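Local coordinates for protein putative endo-1,4-beta-xylanase (Bacteroides thetaiotaomicron VPI-5482, PDB 5MSX) that probably hydrolyses glycosidic bonds as a GH43 arabinofuranosidase acting on complex plant pectin, the polysaccharide that this gut bacterium degrades, at residues I39-N43 against G44-C48; E134-K137 against P138-S142; P84-A87 against K88-Y91; F396-P399 against T400-H403. All blocks are in the same frame, centred on the assembly; numbering follows the deposited sequence.

How the contacts relate
Along the chain the order is contact 1, contact 3, contact 2, contact 4. The first three belong to the family 43 glycoside hydrolase part, and contact 4 to the F5/8 type C part that follows it. Contact 1 is a hairpin of strands 37-42 and 45-52, while contacts 2 and 3 are loops flanking the sheet that holds strands 91-92, 109-110 and 113-119. These two loops have centres 11 Å apart and touch directly, Phe135 CE2 lying 3.5 Å from Ala86 CB. Contact 4 joins strands 386-396 and 403-410, its nearest atoms about 8 Å from contact 3; its side chains pack on Asp32, Tyr55 and Phe78 of the hydrolase part, so it lies where the two parts meet.

Contact 1 of 4, residues I39-N43 against G44-C48; sequences IQEIN and GVFYC. With EDO (1,2-ethanediol), chain G; EDO (1,2-ethanediol), chain V.
Glu41 reaches along the hairpin from Phe46 back to Gly44. Its CB meets the Phe46 ring at CD1 (4.0 Å), and CG passes Val45 O at 3.9 Å. CG is anti to the backbone N (chi1 -179°) and the chain stays extended, which carries the carboxylate out to the turn, where OE2 lies 3.5 Å from Gly44 CA. Both oxygens have partners beyond the hairpin: OE2 makes a salt bridge with Lys315, and OE1 accepts from the backbone N of Glu267. The opposite face of the sheet carries Ile42 and Tyr47. Ile42 CD1 sits over one face of the tyrosine ring, 4.2 Å from its centroid in a CH-pi contact, and Ile42 CB touches CE1 of that ring. Tyr47 OH goes on to a hydrogen bond with Glu123. Two pairs of backbone bonds hold the strands together, Gln40 with Tyr47 and Ile42 with Val45; Tyr47 N to Gln40 O is the shortest at 2.8 Å. Asn43 and Gly44, both with positive phi, form the corners of a type I' turn. This is a classic two-residue beta hairpin, here in a sheet of the five-bladed propeller characteristic of family 43 glycoside hydrolases.

Contact 2 of 4, residues E134-K137 against P138-S142; sequences EFYK and PFTPS
Tyr136 lies across Thr140, with OG1 of the threonine 3.7 Å above the plane of the Tyr136 ring and over its centre. The ring is swung between its own backbone N and carbonyl carbon (chi1 56°), and this turns its face to the returning chain. Farther along the ring, CE1 approaches Phe139 O at 3.6 Å, and the hydroxyl OH of Tyr136 reaches Pro141 CD at 3.1 Å, the proline crossing at about a right angle. Thr140 OG1 also passes Glu134 O and Tyr136 N, each at 3.6 Å, without a hydrogen bond to either. The reversal that brings these groups together is made at Pro138, which follows a cis peptide bond, and the two arms run 136° apart. In the next shell, Tyr115 fixes the returning arm, Thr140 N donating to its OH, and it also meets the Phe135 ring edge-to-face. Ser142 OG is bonded to Arg130 O, and the Phe139 ring packs on Tyr113. No hydrogen bond joins the two arms themselves, so this surface loop is closed by van der Waals contact and a polar oxygen over an aromatic face, while its directional bonds tie it to the neighbouring sheet and loop.

Contact 3 of 4, residues P84-A87 against K88-Y91; sequences PSAA and KEKY
A type I beta turn runs from Ala86 to Glu89, with Ala87 and Lys88 at its corners; it shares Ala86 with the end of a short 3-10 segment, 84-86, in the loop leading to strand 91-92 of the hydrolase part. Ala86 is at the heart of the contact. Its carbonyl oxygen accepts the backbone N of Glu89 at 3.0 Å with an N-H...O angle of 161°, although the donor stands well above the carbonyl plane. The same oxygen is flanked by the base of the glutamate side chain, with Glu89 CB 3.4 Å from Ala86 O. The methyl group of Ala86 makes a looser contact with the Tyr91 ring, CB lying 4.3 Å from CD1; Ile110 of the neighbouring strand packs against both residues.

Ala87 N is bonded to Pro84 O, which winds the chain into the turn from the 3-10 side. The methyl group of Ala87 lies beside the next peptide, its CB 3.4 Å from Lys88 N. Lys88 keeps only the root of its side chain on the turn, CG lying 3.4 Å from Ala87 C, and then extends away from it. Its backbone N, at the second corner, is turned to a water over the turn.

Glu89 bends back at chi2 (-51°), so that OE1 is held by Asn111 ND2 while OE2 turns to the same water. That water is gripped by three bonds, accepting from Lys88 N at 3.0 Å and donating to Ser85 O at 2.8 Å and to Glu89 OE2 at 2.6 Å.

Contact 4 of 4, residues F396-P399 against T400-H403; sequences FVRP and TAGH. With EDO (1,2-ethanediol), chain B.
With chi1 near -64° in Phe396 and -75° in His403, each ring swings to lie beside its own backbone N, and the two come face to face in an offset stack. Their centroids are 4.4 Å apart and the planes differ by 12°. The overlap is displaced toward the base of the phenylalanine, and Phe396 CB itself lies over the imidazole face, 3.4 Å from the centroid. At the edge of the imidazole, in its plane, Val397 O approaches CE1 at 3.0 Å.

Between the rings the chain rounds a 3-10 turn: Ala401 N is bonded to Arg398 O at 3.1 Å, and Gly402 N to Pro399 O. A water donates to both Arg398 O and Gly402 O, bridging the mouth of the turn. An ethanediol, probably from the crystallisation liquor, spans the inside: its O1 accepts from Phe396 N, and its O2 donates to Pro399 O and accepts from His403 ND1 (ND1 to diol O2, 2.8 Å). The Arg398 guanidinium leaves the turn for Gly54 O and a cation-pi interaction with Tyr55, and Thr400 OG1 meets Tyr55 OH; the turn thus clasps the hydrolase part of the chain.

His403 NE2 is bonded to Val450 O. With the diol in place both ring nitrogens may carry hydrogen, so an imidazolium lying on the phenylalanine face is possible in the crystal.

Contact 1 of 4, residues I39-N43 against G44-C48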
loop_
_atom_site.group_PDB
_atom_site.type_symbol
_atom_site.label_atom_id
_atom_site.label_comp_id
_atom_site.label_asym_id
_atom_site.label_seq_id
_atom_site.Cartn_x
_atom_site.Cartn_y
_atom_site.Cartn_z
ATOM N N ILE C 39 -8.260 -6.052 -21.389
ATOM C CA ILE C 39 -8.426 -7.471 -21.216
ATOM C C ILE C 39 -7.208 -8.021 -20.475
ATOM O O ILE C 39 -6.069 -7.609 -20.726
ATOM C CB ILE C 39 -8.619 -8.155 -22.566
ATOM C CG1 ILE C 39 -9.933 -7.664 -23.236
ATOM C CG2 ILE C 39 -8.608 -9.675 -22.407
ATOM C CD1 ILE C 39 -9.944 -7.869 -24.746
ATOM N N GLN C 40 -7.452 -8.931 -19.539
ATOM C CA GLN C 40 -6.385 -9.436 -18.671
ATOM C C GLN C 40 -6.771 -10.772 -18.063
ATOM O O GLN C 40 -7.947 -11.063 -17.912
ATOM C CB GLN C 40 -6.061 -8.392 -17.562
ATOM C CG GLN C 40 -7.228 -8.119 -16.642
ATOM C CD GLN C 40 -7.024 -6.977 -15.673
ATOM O OE1 GLN C 40 -7.848 -6.065 -15.620
ATOM N NE2 GLN C 40 -5.945 -7.024 -14.875
ATOM N N GLU C 41 -5.781 -11.588 -17.742
ATOM C CA GLU C 41 -6.006 -12.767 -16.950
ATOM C C GLU C 41 -5.744 -12.438 -15.493
ATOM O O GLU C 41 -4.701 -11.872 -15.183
ATOM C CB GLU C 41 -5.091 -13.890 -17.385
ATOM C CG GLU C 41 -5.282 -15.190 -16.625
ATOM C CD GLU C 41 -4.429 -16.332 -17.174
ATOM O OE1 GLU C 41 -3.578 -16.089 -18.053
ATOM O OE2 GLU C 41 -4.624 -17.492 -16.734
ATOM N N ILE C 42 -6.694 -12.776 -14.618
ATOM C CA ILE C 42 -6.547 -12.594 -13.188
ATOM C C ILE C 42 -6.942 -13.895 -12.503
ATOM O O ILE C 42 -8.085 -14.326 -12.623
ATOM C CB ILE C 42 -7.453 -11.486 -12.622
ATOM C CG1 ILE C 42 -7.266 -10.172 -13.370
ATOM C CG2 ILE C 42 -7.173 -11.265 -11.121
ATOM C CD1 ILE C 42 -8.245 -9.096 -12.924
ATOM N N ASN C 43 -5.999 -14.514 -11.799
ATOM C CA ASN C 43 -6.243 -15.761 -11.071
ATOM C C ASN C 43 -6.864 -16.862 -11.938
ATOM O O ASN C 43 -7.873 -17.454 -11.585
ATOM C CB ASN C 43 -7.137 -15.493 -9.852
ATOM C CG ASN C 43 -6.548 -14.467 -8.912
ATOM O OD1 ASN C 43 -5.314 -14.317 -8.786
ATOM N ND2 ASN C 43 -7.410 -13.776 -8.221
ATOM N N GLY C 44 -6.279 -17.105 -13.089
ATOM C CA GLY C 44 -6.766 -18.134 -13.988
ATOM C C GLY C 44 -8.051 -17.870 -14.776
ATOM O O GLY C 44 -8.524 -18.767 -15.445
ATOM N N VAL C 45 -8.592 -16.656 -14.745
ATOM C CA VAL C 45 -9.812 -16.302 -15.502
ATOM C C VAL C 45 -9.551 -15.025 -16.332
ATOM O O VAL C 45 -8.909 -14.106 -15.843
ATOM C CB VAL C 45 -10.977 -16.047 -14.515
ATOM C CG1 VAL C 45 -12.245 -15.660 -15.251
ATOM C CG2 VAL C 45 -11.220 -17.280 -13.631
ATOM N N PHE C 46 -10.086 -14.939 -17.556
ATOM C CA PHE C 46 -9.963 -13.695 -18.350
ATOM C C PHE C 46 -11.070 -12.718 -18.007
ATOM O O PHE C 46 -12.192 -13.125 -17.765
ATOM C CB PHE C 46 -9.939 -13.967 -19.845
ATOM C CG PHE C 46 -8.864 -14.958 -20.265
ATOM C CD1 PHE C 46 -7.562 -14.538 -20.490
ATOM C CD2 PHE C 46 -9.166 -16.307 -20.437
ATOM C CE1 PHE C 46 -6.568 -15.443 -20.860
ATOM C CE2 PHE C 46 -8.192 -17.217 -20.830
ATOM C CZ PHE C 46 -6.882 -16.791 -21.048
ATOM N N TYR C 47 -10.712 -11.439 -17.921
ATOM C CA TYR C 47 -11.625 -10.356 -17.648
ATOM C C TYR C 47 -11.521 -9.342 -18.790
ATOM O O TYR C 47 -10.407 -9.097 -19.298
ATOM C CB TYR C 47 -11.231 -9.659 -16.358
ATOM C CG TYR C 47 -11.465 -10.478 -15.121
ATOM C CD1 TYR C 47 -10.619 -11.533 -14.784
ATOM C CD2 TYR C 47 -12.558 -10.209 -14.285
ATOM C CE1 TYR C 47 -10.842 -12.285 -13.647
ATOM C CE2 TYR C 47 -12.773 -10.945 -13.135
ATOM C CZ TYR C 47 -11.925 -11.988 -12.839
ATOM O OH TYR C 47 -12.180 -12.702 -11.716
ATOM N N CYS C 48 -12.674 -8.771 -19.183
ATOM C CA CYS C 48 -12.759 -7.696 -20.148
ATOM C C CYS C 48 -13.578 -6.541 -19.581
ATOM O O CYS C 48 -14.800 -6.635 -19.423
ATOM C CB CYS C 48 -13.344 -8.194 -21.475
ATOM S SG CYS C 48 -13.500 -6.899 -22.766
HETATM C C1 EDO G . -3.187 -10.855 -8.033
HETATM O O1 EDO G . -4.337 -10.885 -8.869
HETATM C C2 EDO G . -2.948 -12.296 -7.642
HETATM O O2 EDO G . -4.153 -12.861 -7.090
HETATM C C1 EDO V . -1.863 -8.513 -18.738
HETATM O O1 EDO V . -1.079 -9.081 -19.806
HETATM C C2 EDO V . -2.448 -9.593 -17.853
HETATM O O2 EDO V . -2.900 -10.715 -18.621
#

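Contact 2 of 4, residues E134-K137 against P138-S142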
loop_
_atom_site.group_PDB
_atom_site.type_symbol
_atom_site.label_atom_id
_atom_site.label_comp_id
_atom_site.label_asym_id
_atom_site.label_seq_id
_atom_site.Cartn_x
_atom_site.Cartn_y
_atom_site.Cartn_z
ATOM N N GLU C 134 -19.671 9.116 -4.834
ATOM C CA GLU C 134 -20.809 9.635 -5.606
ATOM C C GLU C 134 -20.341 10.546 -6.718
ATOM O O GLU C 134 -19.236 11.097 -6.649
ATOM C CB GLU C 134 -21.777 10.394 -4.697
ATOM C CG GLU C 134 -21.132 11.524 -3.931
ATOM C CD GLU C 134 -22.139 12.345 -3.143
ATOM O OE1 GLU C 134 -22.887 11.762 -2.322
ATOM O OE2 GLU C 134 -22.170 13.581 -3.341
ATOM N N PHE C 135 -21.205 10.722 -7.720
ATOM C CA PHE C 135 -20.874 11.489 -8.918
ATOM C C PHE C 135 -21.858 12.607 -9.158
ATOM O O PHE C 135 -23.029 12.462 -8.880
ATOM C CB PHE C 135 -20.837 10.571 -10.156
ATOM C CG PHE C 135 -19.747 9.546 -10.084
ATOM C CD1 PHE C 135 -18.435 9.889 -10.405
ATOM C CD2 PHE C 135 -20.013 8.265 -9.650
ATOM C CE1 PHE C 135 -17.415 8.948 -10.325
ATOM C CE2 PHE C 135 -18.991 7.323 -9.548
ATOM C CZ PHE C 135 -17.693 7.674 -9.887
ATOM N N TYR C 136 -21.342 13.713 -9.679
ATOM C CA TYR C 136 -22.142 14.810 -10.181
ATOM C C TYR C 136 -21.258 15.516 -11.186
ATOM O O TYR C 136 -20.044 15.354 -11.144
ATOM C CB TYR C 136 -22.555 15.755 -9.041
ATOM C CG TYR C 136 -21.424 16.334 -8.201
ATOM C CD1 TYR C 136 -20.695 17.427 -8.641
ATOM C CD2 TYR C 136 -21.126 15.815 -6.939
ATOM C CE1 TYR C 136 -19.688 17.978 -7.873
ATOM C CE2 TYR C 136 -20.115 16.362 -6.154
ATOM C CZ TYR C 136 -19.405 17.441 -6.633
ATOM O OH TYR C 136 -18.396 17.999 -5.881
ATOM N N LYS C 137 -21.856 16.316 -12.063
ATOM C CA LYS C 137 -21.146 16.924 -13.182
ATOM C C LYS C 137 -20.689 18.339 -12.858
ATOM O O LYS C 137 -21.281 18.959 -12.001
ATOM C CB LYS C 137 -22.063 16.958 -14.388
ATOM C CG LYS C 137 -22.550 15.583 -14.796
ATOM C CD LYS C 137 -23.388 15.709 -16.041
ATOM C CE LYS C 137 -23.836 14.354 -16.542
ATOM N NZ LYS C 137 -24.457 14.575 -17.872
ATOM N N PRO C 138 -19.662 18.871 -13.530
ATOM C CA PRO C 138 -18.897 18.176 -14.578
ATOM C C PRO C 138 -17.912 17.154 -13.996
ATOM O O PRO C 138 -17.733 16.083 -14.590
ATOM C CB PRO C 138 -18.165 19.311 -15.304
ATOM C CG PRO C 138 -18.078 20.427 -14.308
ATOM C CD PRO C 138 -19.148 20.222 -13.263
ATOM N N PHE C 139 -17.307 17.475 -12.847
ATOM C CA PHE C 139 -16.491 16.523 -12.102
ATOM C C PHE C 139 -16.559 16.720 -10.575
ATOM O O PHE C 139 -16.922 17.784 -10.093
ATOM C CB PHE C 139 -15.046 16.585 -12.593
ATOM C CG PHE C 139 -14.427 17.950 -12.512
ATOM C CD1 PHE C 139 -13.842 18.399 -11.322
ATOM C CD2 PHE C 139 -14.412 18.792 -13.621
ATOM C CE1 PHE C 139 -13.258 19.654 -11.244
ATOM C CE2 PHE C 139 -13.834 20.056 -13.549
ATOM C CZ PHE C 139 -13.255 20.486 -12.357
ATOM N N THR C 140 -16.194 15.661 -9.858
ATOM C CA THR C 140 -16.152 15.580 -8.392
ATOM C C THR C 140 -14.704 15.907 -7.951
ATOM O O THR C 140 -13.771 15.836 -8.770
ATOM C CB THR C 140 -16.637 14.162 -7.984
ATOM O OG1 THR C 140 -18.034 14.056 -8.289
ATOM C CG2 THR C 140 -16.463 13.796 -6.544
ATOM N N PRO C 141 -14.505 16.345 -6.684
ATOM C CA PRO C 141 -13.123 16.519 -6.190
ATOM C C PRO C 141 -12.290 15.224 -6.149
ATOM O O PRO C 141 -11.080 15.297 -6.031
ATOM C CB PRO C 141 -13.323 17.071 -4.769
ATOM C CG PRO C 141 -14.648 17.756 -4.820
ATOM C CD PRO C 141 -15.488 16.938 -5.752
ATOM N N SER C 142 -12.964 14.076 -6.181
ATOM C CA SER C 142 -12.407 12.739 -6.363
ATOM C C SER C 142 -11.654 12.384 -7.664
ATOM O O SER C 142 -11.233 11.224 -7.813
ATOM C CB SER C 142 -13.542 11.734 -6.256
ATOM O OG SER C 142 -14.126 11.775 -4.982
#

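Contact 3 of 4, residues P84-A87 against K88-Y91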
loop_
_atom_site.group_PDB
_atom_site.type_symbol
_atom_site.label_atom_id
_atom_site.label_comp_id
_atom_site.label_asym_id
_atom_site.label_seq_id
_atom_site.Cartn_x
_atom_site.Cartn_y
_atom_site.Cartn_z
ATOM N N PRO C 84 -21.226 0.060 -8.493
ATOM C CA PRO C 84 -22.580 0.568 -8.185
ATOM C C PRO C 84 -22.757 2.074 -8.251
ATOM O O PRO C 84 -23.660 2.537 -8.932
ATOM C CB PRO C 84 -22.840 0.015 -6.783
ATOM C CG PRO C 84 -22.125 -1.293 -6.805
ATOM C CD PRO C 84 -20.818 -0.953 -7.499
ATOM N N SER C 85 -21.875 2.843 -7.638
ATOM C CA SER C 85 -22.041 4.292 -7.673
ATOM C C SER C 85 -21.996 4.925 -9.080
ATOM O O SER C 85 -22.546 6.010 -9.284
ATOM C CB SER C 85 -21.054 4.993 -6.731
ATOM O OG SER C 85 -19.764 5.163 -7.301
ATOM N N ALA C 86 -21.350 4.272 -10.046
ATOM C CA ALA C 86 -21.179 4.864 -11.369
ATOM C C ALA C 86 -22.098 4.256 -12.407
ATOM O O ALA C 86 -22.004 4.619 -13.577
ATOM C CB ALA C 86 -19.727 4.720 -11.818
ATOM N N ALA C 87 -22.992 3.368 -11.985
ATOM C CA ALA C 87 -23.807 2.542 -12.877
ATOM C C ALA C 87 -24.746 3.280 -13.870
ATOM O O ALA C 87 -25.174 2.700 -14.840
ATOM C CB ALA C 87 -24.613 1.549 -12.063
ATOM N N LYS C 88 -25.066 4.533 -13.617
ATOM C CA LYS C 88 -25.893 5.314 -14.518
ATOM C C LYS C 88 -25.153 6.541 -15.022
ATOM O O LYS C 88 -25.746 7.424 -15.630
ATOM C CB LYS C 88 -27.183 5.690 -13.795
ATOM C CG LYS C 88 -27.814 4.491 -13.078
ATOM C CD LYS C 88 -29.307 4.661 -12.914
ATOM C CE LYS C 88 -29.864 3.746 -11.834
ATOM N NZ LYS C 88 -31.302 4.050 -11.563
ATOM N N GLU C 89 -23.841 6.576 -14.826
ATOM C CA GLU C 89 -23.035 7.651 -15.367
ATOM C C GLU C 89 -22.567 7.212 -16.728
ATOM O O GLU C 89 -22.642 6.035 -17.039
ATOM C CB GLU C 89 -21.821 7.935 -14.462
ATOM C CG GLU C 89 -22.173 8.083 -12.982
ATOM C CD GLU C 89 -23.300 9.070 -12.747
ATOM O OE1 GLU C 89 -23.186 10.214 -13.232
ATOM O OE2 GLU C 89 -24.292 8.690 -12.089
ATOM N N LYS C 90 -22.074 8.163 -17.516
ATOM C CA LYS C 90 -21.383 7.855 -18.761
ATOM C C LYS C 90 -19.978 7.331 -18.438
ATOM O O LYS C 90 -19.208 7.998 -17.784
ATOM C CB LYS C 90 -21.299 9.096 -19.610
ATOM C CG LYS C 90 -20.908 8.838 -21.057
ATOM C CD LYS C 90 -20.963 10.131 -21.844
ATOM C CE LYS C 90 -19.852 11.086 -21.465
ATOM N NZ LYS C 90 -19.775 12.167 -22.484
ATOM N N TYR C 91 -19.674 6.129 -18.901
ATOM C CA TYR C 91 -18.567 5.328 -18.404
ATOM C C TYR C 91 -17.710 4.882 -19.595
ATOM O O TYR C 91 -18.177 4.124 -20.417
ATOM C CB TYR C 91 -19.138 4.116 -17.678
ATOM C CG TYR C 91 -18.109 3.359 -16.898
ATOM C CD1 TYR C 91 -17.824 3.697 -15.580
ATOM C CD2 TYR C 91 -17.402 2.296 -17.475
ATOM C CE1 TYR C 91 -16.879 2.997 -14.846
ATOM C CE2 TYR C 91 -16.440 1.596 -16.742
ATOM C CZ TYR C 91 -16.191 1.955 -15.425
ATOM O OH TYR C 91 -15.268 1.285 -14.661
HETATM O O HOH W 1 -24.557 6.285 -11.175
#

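Contact 4 of 4, residues F396-P399 against T400-H403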
loop_
_atom_site.group_PDB
_atom_site.type_symbol
_atom_site.label_atom_id
_atom_site.label_comp_id
_atom_site.label_asym_id
_atom_site.label_seq_id
_atom_site.Cartn_x
_atom_site.Cartn_y
_atom_site.Cartn_z
ATOM N N PHE C 396 -28.634 -11.871 -25.705
ATOM C CA PHE C 396 -29.446 -10.829 -26.336
ATOM C C PHE C 396 -28.620 -9.619 -26.734
ATOM O O PHE C 396 -27.532 -9.349 -26.184
ATOM C CB PHE C 396 -30.611 -10.342 -25.440
ATOM C CG PHE C 396 -31.652 -11.404 -25.123
ATOM C CD1 PHE C 396 -32.681 -11.701 -26.038
ATOM C CD2 PHE C 396 -31.632 -12.103 -23.897
ATOM C CE1 PHE C 396 -33.645 -12.677 -25.745
ATOM C CE2 PHE C 396 -32.604 -13.067 -23.599
ATOM C CZ PHE C 396 -33.598 -13.357 -24.528
ATOM N N VAL C 397 -29.191 -8.853 -27.651
ATOM C CA VAL C 397 -28.656 -7.558 -28.062
ATOM C C VAL C 397 -28.971 -6.491 -26.993
ATOM O O VAL C 397 -30.067 -6.483 -26.414
ATOM C CB VAL C 397 -29.250 -7.145 -29.441
ATOM C CG1 VAL C 397 -28.876 -5.716 -29.783
ATOM C CG2 VAL C 397 -28.784 -8.102 -30.517
ATOM N N ARG C 398 -28.029 -5.574 -26.770
ATOM C CA ARG C 398 -28.075 -4.610 -25.657
ATOM C C ARG C 398 -28.363 -5.283 -24.285
ATOM O O ARG C 398 -29.257 -4.855 -23.539
ATOM C CB ARG C 398 -29.036 -3.445 -25.919
ATOM C CG ARG C 398 -28.770 -2.261 -24.989
ATOM C CD ARG C 398 -29.789 -1.160 -25.176
ATOM N NE ARG C 398 -29.559 -0.424 -26.418
ATOM C CZ ARG C 398 -30.349 0.537 -26.900
ATOM N NH1 ARG C 398 -31.452 0.898 -26.260
ATOM N NH2 ARG C 398 -30.029 1.147 -28.030
ATOM N N PRO C 399 -27.548 -6.293 -23.925
ATOM C CA PRO C 399 -27.741 -7.134 -22.739
ATOM C C PRO C 399 -27.694 -6.340 -21.411
ATOM O O PRO C 399 -28.337 -6.725 -20.388
ATOM C CB PRO C 399 -26.580 -8.122 -22.848
ATOM C CG PRO C 399 -25.511 -7.357 -23.511
ATOM C CD PRO C 399 -26.253 -6.589 -24.566
ATOM N N THR C 400 -26.950 -5.239 -21.412
ATOM C CA THR C 400 -26.780 -4.467 -20.198
ATOM C C THR C 400 -28.034 -3.666 -19.829
ATOM O O THR C 400 -28.086 -3.144 -18.720
ATOM C CB THR C 400 -25.589 -3.511 -20.259
ATOM O OG1 THR C 400 -25.788 -2.532 -21.291
ATOM C CG2 THR C 400 -24.272 -4.290 -20.485
ATOM N N ALA C 401 -29.006 -3.534 -20.743
ATOM C CA ALA C 401 -30.291 -2.875 -20.409
ATOM C C ALA C 401 -31.334 -3.844 -19.869
ATOM O O ALA C 401 -32.414 -3.410 -19.441
ATOM C CB ALA C 401 -30.835 -2.112 -21.595
ATOM N N GLY C 402 -31.017 -5.141 -19.876
ATOM C CA GLY C 402 -31.847 -6.159 -19.249
ATOM C C GLY C 402 -32.928 -6.662 -20.191
ATOM O O GLY C 402 -33.391 -5.920 -21.059
ATOM N N HIS C 403 -33.296 -7.928 -20.039
ATOM C CA HIS C 403 -34.377 -8.529 -20.814
ATOM C C HIS C 403 -35.343 -9.329 -19.945
ATOM O O HIS C 403 -34.939 -9.933 -18.945
ATOM C CB HIS C 403 -33.828 -9.460 -21.893
ATOM C CG HIS C 403 -33.232 -8.733 -23.046
ATOM N ND1 HIS C 403 -32.020 -8.092 -22.959
ATOM C CD2 HIS C 403 -33.682 -8.522 -24.303
ATOM C CE1 HIS C 403 -31.746 -7.518 -24.111
ATOM N NE2 HIS C 403 -32.737 -7.763 -24.945
HETATM C C1 EDO B . -28.520 -10.425 -22.585
HETATM O O1 EDO B . -28.289 -11.794 -22.918
HETATM C C2 EDO B . -29.677 -10.111 -21.627
HETATM O O2 EDO B . -29.901 -8.750 -21.225
HETATM O O HOH W 2 -32.288 -4.525 -23.610
#